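Agarase (Pseudoalteromonas fuliginea, PDB 6XJ9) probably hydrolyses agarose, as a family 50 glycoside hydrolase from a marine bacterium. Local coordinates at residues Phe153-Leu157 / Arg158-Asp162; Pro212-Asn215 / Thr216-Thr220; Gly227-Ala230 / Lys231-Phe234; Ala356-Val359 / Arg360-Phe364. All blocks are in the same frame, centred on the assembly; numbering follows the deposited sequence.

All four contacts are local turns or caps, and they cluster in the region that links the carbohydrate-binding-like part of the chain with what follows. Interaction 1 is buried, and interaction 2 lies at the surface. Interactions 3 and 4 are partly buried. Interaction 1 touches interaction 2 through Pro161 and Leu219, and interaction 4 through Ser155 O and Arg360 NH1. Lys231 of interaction 3 reaches Thr220 O of interaction 2, while Leu363 of interaction 4 packs on Leu219 O. Interactions 1 to 3 turn on an asparagine side-chain carbonyl, bound to a hydroxyl in 153-162 and to backbone N-H in the others. Interaction 3 adds an amide-amide bond and a water. Interaction 4 is a serine-capped helix start.

Interaction 1: residues Phe153-Leu157 / Arg158-Asp162; sequences FTSGL and RSNPD
This is a local, buried turn contact in the loop between strands 128-134 and 169-174, in the carbohydrate-binding-like part of the chain. Asn160 folds back over a weakly closed type I turn that runs from Phe153 to Gly156. Ser155 OG donates to Asn160 OD1 at 2.5 Å, in the carbonyl plane and on a lone pair. The same hydroxyl accepts from Leu157 N at 3.1 Å, which makes an ST turn. With chi1 at 70°, Ser155 OG sits between its own backbone N and carbonyl carbon, where it can serve both partners. Asn160 ND2 lies over one face of the Phe153 ring, toward its rim. It is 3.3 Å from Phe153 CD1, and the ring and amide planes are 30° apart. Arg158 O meets the same ring at its edge, 3.4 Å from CD2 of Phe153, though this ring is poorly ordered. Leu157 CD2 packs 4.1 Å from Pro161 CD. Asp139 takes a hydrogen bond from Asn160 ND2. A leucine in place of Asn160 would probably leave the Ser155 hydroxyl without its acceptor and take one donor from Asp139. The buried amide therefore has a partner at each end, and the serine hydroxyl links it to the backbone of the turn.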
ATOM      1  N   PHE A 153      14.809  25.883  14.760  1.00 60.14           N
ATOM      2  CA  PHE A 153      13.689  25.931  15.739  1.00 63.00           C
ATOM      3  C   PHE A 153      14.220  25.846  17.172  1.00 59.25           C
ATOM      4  O   PHE A 153      15.108  25.047  17.471  1.00 61.45           O
ATOM      5  CB  PHE A 153      12.663  24.829  15.453  1.00 62.57           C
ATOM      6  CG  PHE A 153      11.728  25.088  14.295  1.00 65.51           C
ATOM      7  CD1 PHE A 153      10.877  26.186  14.294  1.00 68.72           C
ATOM      8  CD2 PHE A 153      11.677  24.219  13.215  1.00 64.15           C
ATOM      9  CE1 PHE A 153      10.012  26.415  13.232  1.00 71.71           C
ATOM     10  CE2 PHE A 153      10.809  24.446  12.154  1.00 68.96           C
ATOM     11  CZ  PHE A 153       9.979  25.545  12.164  1.00 70.95           C
ATOM     12  N   THR A 154      13.646  26.680  18.050  1.00 52.64           N
ATOM     13  CA  THR A 154      13.890  26.647  19.485  1.00 45.69           C
ATOM     14  C   THR A 154      13.164  25.456  20.115  1.00 42.27           C
ATOM     15  O   THR A 154      13.241  25.253  21.325  1.00 40.28           O
ATOM     16  CB  THR A 154      13.444  27.956  20.154  1.00 48.19           C
ATOM     17  OG1 THR A 154      12.171  28.331  19.624  1.00 45.82           O
ATOM     18  CG2 THR A 154      14.431  29.090  19.978  1.00 47.89           C
ATOM     19  N   SER A 155      12.449  24.680  19.289  1.00 34.68           N
ATOM     20  CA  SER A 155      11.726  23.507  19.755  1.00 31.86           C
ATOM     21  C   SER A 155      12.657  22.296  19.819  1.00 29.80           C
ATOM     22  O   SER A 155      12.363  21.322  20.506  1.00 25.33           O
ATOM     23  CB  SER A 155      10.551  23.225  18.865  1.00 31.83           C
ATOM     24  OG  SER A 155      10.993  22.758  17.595  1.00 31.28           O
ATOM     25  N   GLY A 156      13.756  22.356  19.058  1.00 26.59           N
ATOM     26  CA  GLY A 156      14.672  21.238  18.920  1.00 26.74           C
ATOM     27  C   GLY A 156      14.148  20.168  17.961  1.00 25.36           C
ATOM     28  O   GLY A 156      14.707  19.079  17.897  1.00 22.12           O
ATOM     29  N   LEU A 157      13.071  20.488  17.234  1.00 26.43           N
ATOM     30  CA  LEU A 157      12.542  19.634  16.186  1.00 26.95           C
ATOM     31  C   LEU A 157      12.921  20.230  14.834  1.00 28.34           C
ATOM     32  O   LEU A 157      12.625  21.395  14.580  1.00 29.84           O
ATOM     33  CB  LEU A 157      11.014  19.581  16.311  1.00 26.23           C
ATOM     34  CG  LEU A 157      10.440  18.573  17.306  1.00 25.04           C
ATOM     35  CD1 LEU A 157      10.513  19.090  18.736  1.00 24.35           C
ATOM     36  CD2 LEU A 157       8.997  18.248  16.945  1.00 26.65           C
ATOM     37  N   ARG A 158      13.526  19.420  13.950  1.00 28.35           N
ATOM     38  CA  ARG A 158      13.898  19.921  12.632  1.00 27.40           C
ATOM     39  C   ARG A 158      12.660  20.498  11.941  1.00 26.26           C
ATOM     40  O   ARG A 158      12.717  21.596  11.394  1.00 23.27           O
ATOM     41  CB  ARG A 158      14.626  18.865  11.792  1.00 30.26           C
ATOM     42  CG  ARG A 158      15.137  19.385  10.450  1.00 33.16           C
ATOM     43  CD  ARG A 158      16.549  18.936  10.116  1.00 37.65           C
ATOM     44  NE  ARG A 158      17.526  19.599  10.970  1.00 38.68           N
ATOM     45  CZ  ARG A 158      18.682  19.079  11.375  1.00 40.72           C
ATOM     46  NH1 ARG A 158      19.034  17.860  11.010  1.00 43.04           N
ATOM     47  NH2 ARG A 158      19.485  19.780  12.155  1.00 44.27           N
ATOM     48  N   SER A 159      11.548  19.761  12.005  1.00 23.45           N
ATOM     49  CA  SER A 159      10.256  20.254  11.556  1.00 24.22           C
ATOM     50  C   SER A 159       9.218  20.089  12.665  1.00 25.00           C
ATOM     51  O   SER A 159       9.095  19.015  13.259  1.00 22.92           O
ATOM     52  CB  SER A 159       9.833  19.569  10.292  1.00 25.61           C
ATOM     53  OG  SER A 159       8.585  20.069   9.843  1.00 30.81           O
ATOM     54  N   ASN A 160       8.475  21.177  12.921  1.00 23.63           N
ATOM     55  CA  ASN A 160       7.535  21.299  14.025  1.00 24.53           C
ATOM     56  C   ASN A 160       6.162  20.757  13.622  1.00 23.41           C
ATOM     57  O   ASN A 160       5.846  20.659  12.440  1.00 24.37           O
ATOM     58  CB  ASN A 160       7.327  22.775  14.398  1.00 25.05           C
ATOM     59  CG  ASN A 160       8.280  23.325  15.438  1.00 24.67           C
ATOM     60  OD1 ASN A 160       8.969  22.586  16.134  1.00 26.26           O
ATOM     61  ND2 ASN A 160       8.283  24.640  15.592  1.00 25.55           N
ATOM     62  N   PRO A 161       5.260  20.446  14.585  1.00 23.72           N
ATOM     63  CA  PRO A 161       3.844  20.252  14.264  1.00 23.85           C
ATOM     64  C   PRO A 161       3.310  21.534  13.633  1.00 23.57           C
ATOM     65  O   PRO A 161       3.861  22.609  13.851  1.00 24.87           O
ATOM     66  CB  PRO A 161       3.170  20.145  15.646  1.00 23.32           C
ATOM     67  CG  PRO A 161       4.279  19.679  16.571  1.00 23.51           C
ATOM     68  CD  PRO A 161       5.533  20.331  16.029  1.00 23.35           C
ATOM     69  N   ASP A 162       2.236  21.404  12.857  1.00 25.28           N
ATOM     70  CA  ASP A 162       1.484  22.536  12.342  1.00 27.78           C
ATOM     71  C   ASP A 162       1.048  23.433  13.500  1.00 28.68           C
ATOM     72  O   ASP A 162       0.779  22.945  14.597  1.00 27.20           O
ATOM     73  CB  ASP A 162       0.254  22.057  11.576  1.00 28.90           C
ATOM     74  CG  ASP A 162       0.583  21.330  10.285  1.00 31.36           C
ATOM     75  OD1 ASP A 162       1.738  21.439   9.828  1.00 31.58           O
ATOM     76  OD2 ASP A 162      -0.328  20.680   9.738  1.00 33.64           O
TER

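Interaction 2: residues Pro212-Asn215 / Thr216-Thr220; sequences PQFN and TAFLT
Two overlapping type I turns, Asn215 to Phe218 and Ala217 to Thr220, shape this local contact in the loop after strand 199-210. Asn215 OD1 accepts from Ala217 N at 2.8 Å, with the donor 45° out of the carbonyl plane rather than on a lone pair. This is an Asx turn, lying within the first type I turn. The backbone closure, Phe218 N to Asn215 O, is weak at 3.1 Å. Asn215 CG stands opposite its backbone N across CA-CB (chi1 168°), which swings the amide forward over the turn. The Phe214 ring, which precedes the turn, meets Phe218. Its CZ lies 3.7 Å from Phe218 CE1, and the ring planes are inclined at 61°. Thr216 CG2 packs 3.6 Å from Phe214 CD2. Leu219 CG lies over the centre of one Phe218 face. His138 makes an edge-to-face pair with Phe214, and Phe218 packs on Asp139 and Thr163. A valine at Asn215 is likely to leave Ala217 N without its side-chain acceptor, and the first turn reliant on its weak backbone bond alone. The side-chain carbonyl thus supplements that closure, while the two phenylalanines join the chain before the turn to its last residue.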
ATOM      1  N   PRO A 212      -4.281  31.488  10.172  1.00 33.32           N
ATOM      2  CA  PRO A 212      -5.345  31.258  11.154  1.00 32.37           C
ATOM      3  C   PRO A 212      -4.807  31.405  12.579  1.00 32.05           C
ATOM      4  O   PRO A 212      -3.601  31.536  12.776  1.00 30.73           O
ATOM      5  CB  PRO A 212      -5.779  29.808  10.883  1.00 32.24           C
ATOM      6  CG  PRO A 212      -5.329  29.530   9.459  1.00 34.00           C
ATOM      7  CD  PRO A 212      -4.051  30.327   9.295  1.00 33.83           C
ATOM      8  N   GLN A 213      -5.712  31.372  13.567  1.00 32.18           N
ATOM      9  CA  GLN A 213      -5.362  31.484  14.975  1.00 35.01           C
ATOM     10  C   GLN A 213      -4.222  30.522  15.325  1.00 34.35           C
ATOM     11  O   GLN A 213      -4.287  29.341  14.990  1.00 32.10           O
ATOM     12  CB  GLN A 213      -6.600  31.194  15.829  1.00 37.55           C
ATOM     13  CG  GLN A 213      -6.436  31.560  17.300  1.00 41.95           C
ATOM     14  CD  GLN A 213      -7.590  31.103  18.166  1.00 44.11           C
ATOM     15  OE1 GLN A 213      -8.670  30.765  17.682  1.00 43.28           O
ATOM     16  NE2 GLN A 213      -7.367  31.084  19.470  1.00 44.62           N
ATOM     17  N   PHE A 214      -3.187  31.060  15.993  1.00 32.29           N
ATOM     18  CA  PHE A 214      -2.025  30.328  16.485  1.00 34.88           C
ATOM     19  C   PHE A 214      -2.443  29.331  17.567  1.00 34.99           C
ATOM     20  O   PHE A 214      -2.950  29.730  18.608  1.00 36.12           O
ATOM     21  CB  PHE A 214      -0.977  31.315  17.017  1.00 34.14           C
ATOM     22  CG  PHE A 214       0.284  30.700  17.575  1.00 35.86           C
ATOM     23  CD1 PHE A 214       1.116  29.921  16.780  1.00 36.32           C
ATOM     24  CD2 PHE A 214       0.638  30.892  18.901  1.00 35.58           C
ATOM     25  CE1 PHE A 214       2.266  29.342  17.297  1.00 35.47           C
ATOM     26  CE2 PHE A 214       1.790  30.318  19.419  1.00 38.48           C
ATOM     27  CZ  PHE A 214       2.604  29.544  18.616  1.00 37.55           C
ATOM     28  N   ASN A 215      -2.238  28.029  17.318  1.00 35.44           N
ATOM     29  CA  ASN A 215      -2.484  27.037  18.357  1.00 33.51           C
ATOM     30  C   ASN A 215      -1.285  26.982  19.298  1.00 33.81           C
ATOM     31  O   ASN A 215      -0.281  26.339  19.000  1.00 33.70           O
ATOM     32  CB  ASN A 215      -2.862  25.658  17.809  1.00 32.60           C
ATOM     33  CG  ASN A 215      -2.831  24.560  18.854  1.00 31.78           C
ATOM     34  OD1 ASN A 215      -2.826  24.824  20.054  1.00 31.29           O
ATOM     35  ND2 ASN A 215      -2.776  23.316  18.406  1.00 32.45           N
ATOM     36  N   THR A 216      -1.452  27.613  20.463  1.00 32.11           N
ATOM     37  CA  THR A 216      -0.398  27.798  21.447  1.00 32.06           C
ATOM     38  C   THR A 216      -0.001  26.456  22.064  1.00 30.69           C
ATOM     39  O   THR A 216       1.075  26.335  22.648  1.00 31.44           O
ATOM     40  CB  THR A 216      -0.831  28.825  22.504  1.00 33.26           C
ATOM     41  OG1 THR A 216      -2.041  28.342  23.088  1.00 36.04           O
ATOM     42  CG2 THR A 216      -1.112  30.191  21.919  1.00 35.15           C
ATOM     43  N   ALA A 217      -0.868  25.449  21.924  1.00 29.71           N
ATOM     44  CA  ALA A 217      -0.589  24.132  22.480  1.00 29.77           C
ATOM     45  C   ALA A 217       0.014  23.196  21.424  1.00 29.91           C
ATOM     46  O   ALA A 217      -0.020  21.981  21.592  1.00 29.97           O
ATOM     47  CB  ALA A 217      -1.853  23.555  23.087  1.00 28.43           C
ATOM     48  N   PHE A 218       0.613  23.748  20.359  1.00 28.39           N
ATOM     49  CA  PHE A 218       1.039  22.913  19.241  1.00 27.17           C
ATOM     50  C   PHE A 218       2.261  22.060  19.589  1.00 27.79           C
ATOM     51  O   PHE A 218       2.527  21.071  18.905  1.00 28.84           O
ATOM     52  CB  PHE A 218       1.299  23.731  17.974  1.00 25.30           C
ATOM     53  CG  PHE A 218       2.642  24.415  17.892  1.00 24.08           C
ATOM     54  CD1 PHE A 218       2.938  25.507  18.699  1.00 26.31           C
ATOM     55  CD2 PHE A 218       3.594  24.005  16.973  1.00 24.74           C
ATOM     56  CE1 PHE A 218       4.168  26.150  18.613  1.00 26.04           C
ATOM     57  CE2 PHE A 218       4.819  24.650  16.874  1.00 24.20           C
ATOM     58  CZ  PHE A 218       5.104  25.728  17.688  1.00 25.67           C
ATOM     59  N   LEU A 219       3.026  22.456  20.611  1.00 27.00           N
ATOM     60  CA  LEU A 219       4.160  21.650  21.044  1.00 28.13           C
ATOM     61  C   LEU A 219       3.870  21.005  22.399  1.00 27.25           C
ATOM     62  O   LEU A 219       4.783  20.494  23.043  1.00 30.34           O
ATOM     63  CB  LEU A 219       5.418  22.522  21.127  1.00 26.16           C
ATOM     64  CG  LEU A 219       5.994  22.997  19.793  1.00 27.86           C
ATOM     65  CD1 LEU A 219       7.017  24.109  20.011  1.00 26.43           C
ATOM     66  CD2 LEU A 219       6.623  21.844  19.016  1.00 26.01           C
ATOM     67  N   THR A 220       2.603  21.033  22.819  1.00 28.33           N
ATOM     68  CA  THR A 220       2.202  20.530  24.127  1.00 27.78           C
ATOM     69  C   THR A 220       1.675  19.112  23.968  1.00 27.72           C
ATOM     70  O   THR A 220       0.721  18.881  23.219  1.00 27.73           O
ATOM     71  CB  THR A 220       1.160  21.447  24.784  1.00 28.27           C
ATOM     72  OG1 THR A 220       1.800  22.709  24.951  1.00 26.83           O
ATOM     73  CG2 THR A 220       0.679  20.941  26.127  1.00 30.63           C
TER

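Interaction 3: residues Gly227-Ala230 / Lys231-Phe234; sequences GQNA and KQEF
Asn229 turns its CG to the far side from its backbone N (chi1 -173°), which brings its amide toward the Gln232 side chain. Gln232 bends back beside its own N and then runs extended, carrying OE1 to the Asn229 amide. Asn229 ND2 donates to Gln232 OE1 at 2.6 Å. The donor is tilted 24° from the Gln232 carbonyl plane, and the two amide planes are 52° apart. Asn229 OD1 accepts from Gln232 N at 3.0 Å, from above the carbonyl plane, and only weakly from Lys231 N at 3.3 Å. A water also donates to Asn229 OD1 at 2.6 Å and accepts from Lys231 N. OD1 thus receives three donors: Gln232 N, the water and, weakly, Lys231 N. Asn229 ND2 has a second partner in Gly677 O, which helps fix the rotation of the amide.

Phe234 closes the bend from the other end. Its ring edge faces the chain: CZ is 3.8 Å from Gln228 CB, and CE1 is 3.7 Å from Asn229 O. The polar end of Gln228 is bound to Val238 O, and Lys231 NZ to Thr220 O. Lys237 bonds to the carbonyls of Asn229 and Gln232. This is an Asx-turn-like arrangement in the loop between strand 199-210 and helix 242-252: the side-chain carbonyl binds the N-H two residues on weakly and the N-H three residues on more strongly.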
ATOM      1  N   GLY A 227       6.155   6.958  22.672  1.00 22.98           N
ATOM      2  CA  GLY A 227       6.954   7.825  21.821  1.00 22.76           C
ATOM      3  C   GLY A 227       6.269   8.111  20.488  1.00 22.37           C
ATOM      4  O   GLY A 227       6.938   8.466  19.520  1.00 22.46           O
ATOM      5  N   GLN A 228       4.936   7.973  20.460  1.00 21.30           N
ATOM      6  CA  GLN A 228       4.160   8.155  19.242  1.00 21.57           C
ATOM      7  C   GLN A 228       3.538   9.548  19.232  1.00 20.89           C
ATOM      8  O   GLN A 228       3.507  10.228  20.253  1.00 20.91           O
ATOM      9  CB  GLN A 228       3.064   7.093  19.117  1.00 22.45           C
ATOM     10  CG  GLN A 228       3.564   5.649  19.172  1.00 22.24           C
ATOM     11  CD  GLN A 228       2.399   4.686  19.095  1.00 23.38           C
ATOM     12  OE1 GLN A 228       2.307   3.856  18.188  1.00 23.67           O
ATOM     13  NE2 GLN A 228       1.466   4.818  20.027  1.00 22.53           N
ATOM     14  N   ASN A 229       3.083   9.966  18.049  1.00 20.87           N
ATOM     15  CA  ASN A 229       2.259  11.145  17.866  1.00 20.53           C
ATOM     16  C   ASN A 229       0.994  10.940  18.705  1.00 22.33           C
ATOM     17  O   ASN A 229       0.184  10.069  18.392  1.00 20.90           O
ATOM     18  CB  ASN A 229       1.941  11.305  16.379  1.00 20.88           C
ATOM     19  CG  ASN A 229       1.220  12.582  16.006  1.00 23.63           C
ATOM     20  OD1 ASN A 229       0.370  13.062  16.748  1.00 22.68           O
ATOM     21  ND2 ASN A 229       1.506  13.104  14.819  1.00 23.70           N
ATOM     22  N   ALA A 230       0.847  11.728  19.778  1.00 21.36           N
ATOM     23  CA  ALA A 230      -0.234  11.520  20.731  1.00 23.61           C
ATOM     24  C   ALA A 230      -1.562  11.983  20.137  1.00 24.82           C
ATOM     25  O   ALA A 230      -2.573  11.300  20.265  1.00 27.02           O
ATOM     26  CB  ALA A 230       0.071  12.242  22.018  1.00 23.17           C
ATOM     27  N   LYS A 231      -1.540  13.126  19.454  1.00 26.18           N
ATOM     28  CA  LYS A 231      -2.764  13.833  19.109  1.00 27.14           C
ATOM     29  C   LYS A 231      -3.363  13.300  17.814  1.00 26.83           C
ATOM     30  O   LYS A 231      -4.552  13.482  17.583  1.00 23.82           O
ATOM     31  CB  LYS A 231      -2.516  15.344  19.066  1.00 26.28           C
ATOM     32  CG  LYS A 231      -2.096  15.929  20.409  1.00 27.68           C
ATOM     33  CD  LYS A 231      -1.251  17.166  20.247  1.00 27.77           C
ATOM     34  CE  LYS A 231      -1.633  18.256  21.219  1.00 27.32           C
ATOM     35  NZ  LYS A 231      -0.894  19.502  20.911  1.00 29.04           N
ATOM     36  N   GLN A 232      -2.545  12.647  16.980  1.00 27.66           N
ATOM     37  CA  GLN A 232      -3.018  12.168  15.687  1.00 30.29           C
ATOM     38  C   GLN A 232      -3.151  10.644  15.700  1.00 32.06           C
ATOM     39  O   GLN A 232      -2.351   9.942  16.324  1.00 28.14           O
ATOM     40  CB  GLN A 232      -2.077  12.609  14.554  1.00 32.49           C
ATOM     41  CG  GLN A 232      -2.036  14.120  14.321  1.00 34.25           C
ATOM     42  CD  GLN A 232      -1.187  14.542  13.142  1.00 36.84           C
ATOM     43  OE1 GLN A 232       0.039  14.610  13.209  1.00 31.63           O
ATOM     44  NE2 GLN A 232      -1.846  14.865  12.043  1.00 41.53           N
ATOM     45  N   GLU A 233      -4.163  10.147  14.974  1.00 32.93           N
ATOM     46  CA  GLU A 233      -4.289   8.732  14.653  1.00 33.69           C
ATOM     47  C   GLU A 233      -3.524   8.458  13.356  1.00 33.63           C
ATOM     48  O   GLU A 233      -3.608   9.235  12.410  1.00 35.21           O
ATOM     49  CB  GLU A 233      -5.769   8.359  14.509  1.00 36.35           C
ATOM     50  CG  GLU A 233      -6.034   6.864  14.461  1.00 38.71           C
ATOM     51  CD  GLU A 233      -5.599   6.086  15.692  1.00 40.70           C
ATOM     52  OE1 GLU A 233      -5.721   6.623  16.814  1.00 42.26           O
ATOM     53  OE2 GLU A 233      -5.126   4.950  15.525  1.00 43.85           O
ATOM     54  N   PHE A 234      -2.758   7.362  13.324  1.00 30.26           N
ATOM     55  CA  PHE A 234      -2.012   7.006  12.125  1.00 30.22           C
ATOM     56  C   PHE A 234      -2.012   5.486  12.008  1.00 30.41           C
ATOM     57  O   PHE A 234      -2.153   4.800  13.018  1.00 31.81           O
ATOM     58  CB  PHE A 234      -0.595   7.603  12.150  1.00 26.16           C
ATOM     59  CG  PHE A 234       0.220   7.259  13.375  1.00 25.71           C
ATOM     60  CD1 PHE A 234       0.172   8.059  14.510  1.00 24.68           C
ATOM     61  CD2 PHE A 234       1.025   6.128  13.402  1.00 25.85           C
ATOM     62  CE1 PHE A 234       0.905   7.739  15.643  1.00 24.07           C
ATOM     63  CE2 PHE A 234       1.764   5.806  14.535  1.00 23.67           C
ATOM     64  CZ  PHE A 234       1.702   6.613  15.654  1.00 23.85           C
TER
HETATM   65  O   HOH W   1       0.879  14.824  18.556  1.00 24.75           O

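Interaction 4: residues Ala356-Val359 / Arg360-Phe364; sequences ASQV and RKNLF
Ser357 OG accepts from Arg360 N at 3.1 Å, with an N-H...O angle of 163°. This is the N-cap bond of the short helix 358-361. The OG lies anti to the backbone N of Ser357 (chi1 170°), which points it at the first turn of the helix. The Arg360 side chain starts against the same serine, with CG 3.3 Å from Ser357 OG. Lys361 N binds Ser357 O at 3.0 Å, and Asn362 N binds Gln358 O at 3.1 Å. Leu363 N reaches Arg360 O, and a type I turn from Lys361 to Phe364 overlaps the helix.

Gln358 and Lys361 lie side by side and point the same way, Gln358 OE1 being 4.1 Å from Lys361 CD. Leu363 CG rests 3.5 Å from Val359 O. Leu363 CD1 also lies over the centre of one face of the Arg360 guanidinium, 3.5 Å above its plane. The guanidinium NH2 donates to Leu316 O, and its NH1 to Thr723 O and Ser155 O. These carbonyl bonds probably help to hold the buried guanidinium in place.

Strand 354-355 pairs antiparallel with strand 315-320 just before the helix, and Gly318 bonds to the backbone of Ala356 and Ser357. Lys361 of the helix touches Tyr319, and Phe364 beyond it touches Thr315. At the far end, backbone bonds join Asn362 to Lys221 and Leu363 to Val223, in the loop before helix 242-252.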
ATOM      1  N   ALA A 356      15.829  22.393  32.202  1.00 30.61           N
ATOM      2  CA  ALA A 356      16.650  23.338  31.463  1.00 31.77           C
ATOM      3  C   ALA A 356      15.860  23.915  30.288  1.00 31.46           C
ATOM      4  O   ALA A 356      16.077  25.062  29.906  1.00 33.22           O
ATOM      5  CB  ALA A 356      17.940  22.695  31.017  1.00 30.95           C
ATOM      6  N   SER A 357      14.948  23.117  29.716  1.00 32.14           N
ATOM      7  CA  SER A 357      14.057  23.611  28.674  1.00 32.69           C
ATOM      8  C   SER A 357      12.612  23.225  28.969  1.00 33.36           C
ATOM      9  O   SER A 357      12.242  22.051  28.855  1.00 31.47           O
ATOM     10  CB  SER A 357      14.459  23.129  27.308  1.00 32.66           C
ATOM     11  OG  SER A 357      13.443  23.447  26.364  1.00 31.40           O
ATOM     12  N   GLN A 358      11.804  24.238  29.312  1.00 32.14           N
ATOM     13  CA  GLN A 358      10.384  24.056  29.572  1.00 33.60           C
ATOM     14  C   GLN A 358       9.692  23.550  28.308  1.00 32.17           C
ATOM     15  O   GLN A 358       8.792  22.711  28.386  1.00 34.22           O
ATOM     16  CB  GLN A 358       9.741  25.352  30.081  1.00 33.49           C
ATOM     17  CG  GLN A 358       9.885  25.555  31.582  1.00 34.70           C
ATOM     18  CD  GLN A 358       9.144  24.517  32.393  1.00 37.26           C
ATOM     19  OE1 GLN A 358       8.219  23.860  31.919  1.00 40.46           O
ATOM     20  NE2 GLN A 358       9.558  24.349  33.637  1.00 40.72           N
ATOM     21  N   VAL A 359      10.130  24.065  27.151  1.00 29.97           N
ATOM     22  CA  VAL A 359       9.535  23.709  25.872  1.00 28.93           C
ATOM     23  C   VAL A 359       9.745  22.219  25.620  1.00 27.24           C
ATOM     24  O   VAL A 359       8.809  21.541  25.200  1.00 30.20           O
ATOM     25  CB  VAL A 359      10.050  24.587  24.712  1.00 29.45           C
ATOM     26  CG1 VAL A 359       9.620  24.061  23.353  1.00 31.20           C
ATOM     27  CG2 VAL A 359       9.592  26.031  24.870  1.00 32.27           C
ATOM     28  N   ARG A 360      10.956  21.717  25.893  1.00 26.88           N
ATOM     29  CA  ARG A 360      11.238  20.296  25.718  1.00 26.89           C
ATOM     30  C   ARG A 360      10.421  19.460  26.704  1.00 25.95           C
ATOM     31  O   ARG A 360       9.816  18.467  26.315  1.00 25.31           O
ATOM     32  CB  ARG A 360      12.730  19.969  25.835  1.00 24.18           C
ATOM     33  CG  ARG A 360      13.611  20.566  24.745  1.00 23.80           C
ATOM     34  CD  ARG A 360      13.358  20.035  23.342  1.00 24.14           C
ATOM     35  NE  ARG A 360      13.537  18.592  23.235  1.00 23.69           N
ATOM     36  CZ  ARG A 360      13.435  17.893  22.103  1.00 25.11           C
ATOM     37  NH1 ARG A 360      13.194  18.500  20.949  1.00 24.50           N
ATOM     38  NH2 ARG A 360      13.608  16.586  22.127  1.00 24.89           N
ATOM     39  N   LYS A 361      10.414  19.855  27.979  1.00 27.76           N
ATOM     40  CA  LYS A 361       9.705  19.081  28.991  1.00 29.63           C
ATOM     41  C   LYS A 361       8.267  18.836  28.535  1.00 30.12           C
ATOM     42  O   LYS A 361       7.781  17.710  28.609  1.00 29.77           O
ATOM     43  CB  LYS A 361       9.785  19.747  30.372  1.00 31.06           C
ATOM     44  CG  LYS A 361       8.981  19.064  31.476  1.00 31.96           C
ATOM     45  CD  LYS A 361       8.903  19.882  32.757  1.00 34.29           C
ATOM     46  CE  LYS A 361       7.842  19.403  33.729  1.00 36.26           C
ATOM     47  NZ  LYS A 361       6.506  19.285  33.089  1.00 39.25           N
ATOM     48  N   ASN A 362       7.621  19.880  27.996  1.00 29.96           N
ATOM     49  CA  ASN A 362       6.178  19.868  27.777  1.00 30.61           C
ATOM     50  C   ASN A 362       5.776  19.102  26.513  1.00 28.59           C
ATOM     51  O   ASN A 362       4.584  18.885  26.281  1.00 26.16           O
ATOM     52  CB  ASN A 362       5.588  21.277  27.842  1.00 34.64           C
ATOM     53  CG  ASN A 362       5.546  21.798  29.264  1.00 38.77           C
ATOM     54  OD1 ASN A 362       5.120  21.088  30.176  1.00 38.34           O
ATOM     55  ND2 ASN A 362       5.984  23.033  29.463  1.00 39.23           N
ATOM     56  N   LEU A 363       6.765  18.677  25.715  1.00 26.64           N
ATOM     57  CA  LEU A 363       6.499  17.846  24.546  1.00 25.34           C
ATOM     58  C   LEU A 363       5.845  16.530  24.961  1.00 23.92           C
ATOM     59  O   LEU A 363       5.051  15.986  24.205  1.00 25.30           O
ATOM     60  CB  LEU A 363       7.807  17.534  23.810  1.00 24.87           C
ATOM     61  CG  LEU A 363       8.583  18.710  23.214  1.00 25.28           C
ATOM     62  CD1 LEU A 363       9.997  18.259  22.868  1.00 24.32           C
ATOM     63  CD2 LEU A 363       7.888  19.283  21.982  1.00 24.05           C
ATOM     64  N   PHE A 364       6.203  16.022  26.149  1.00 23.69           N
ATOM     65  CA  PHE A 364       5.995  14.631  26.529  1.00 23.39           C
ATOM     66  C   PHE A 364       4.800  14.465  27.471  1.00 25.30           C
ATOM     67  O   PHE A 364       4.743  15.116  28.523  1.00 25.16           O
ATOM     68  CB  PHE A 364       7.284  14.089  27.159  1.00 22.10           C
ATOM     69  CG  PHE A 364       8.496  14.197  26.263  1.00 22.52           C
ATOM     70  CD1 PHE A 364       8.614  13.401  25.129  1.00 22.52           C
ATOM     71  CD2 PHE A 364       9.509  15.105  26.539  1.00 22.57           C
ATOM     72  CE1 PHE A 364       9.720  13.507  24.297  1.00 24.09           C
ATOM     73  CE2 PHE A 364      10.620  15.211  25.712  1.00 23.41           C
ATOM     74  CZ  PHE A 364      10.721  14.416  24.588  1.00 25.05           C
TER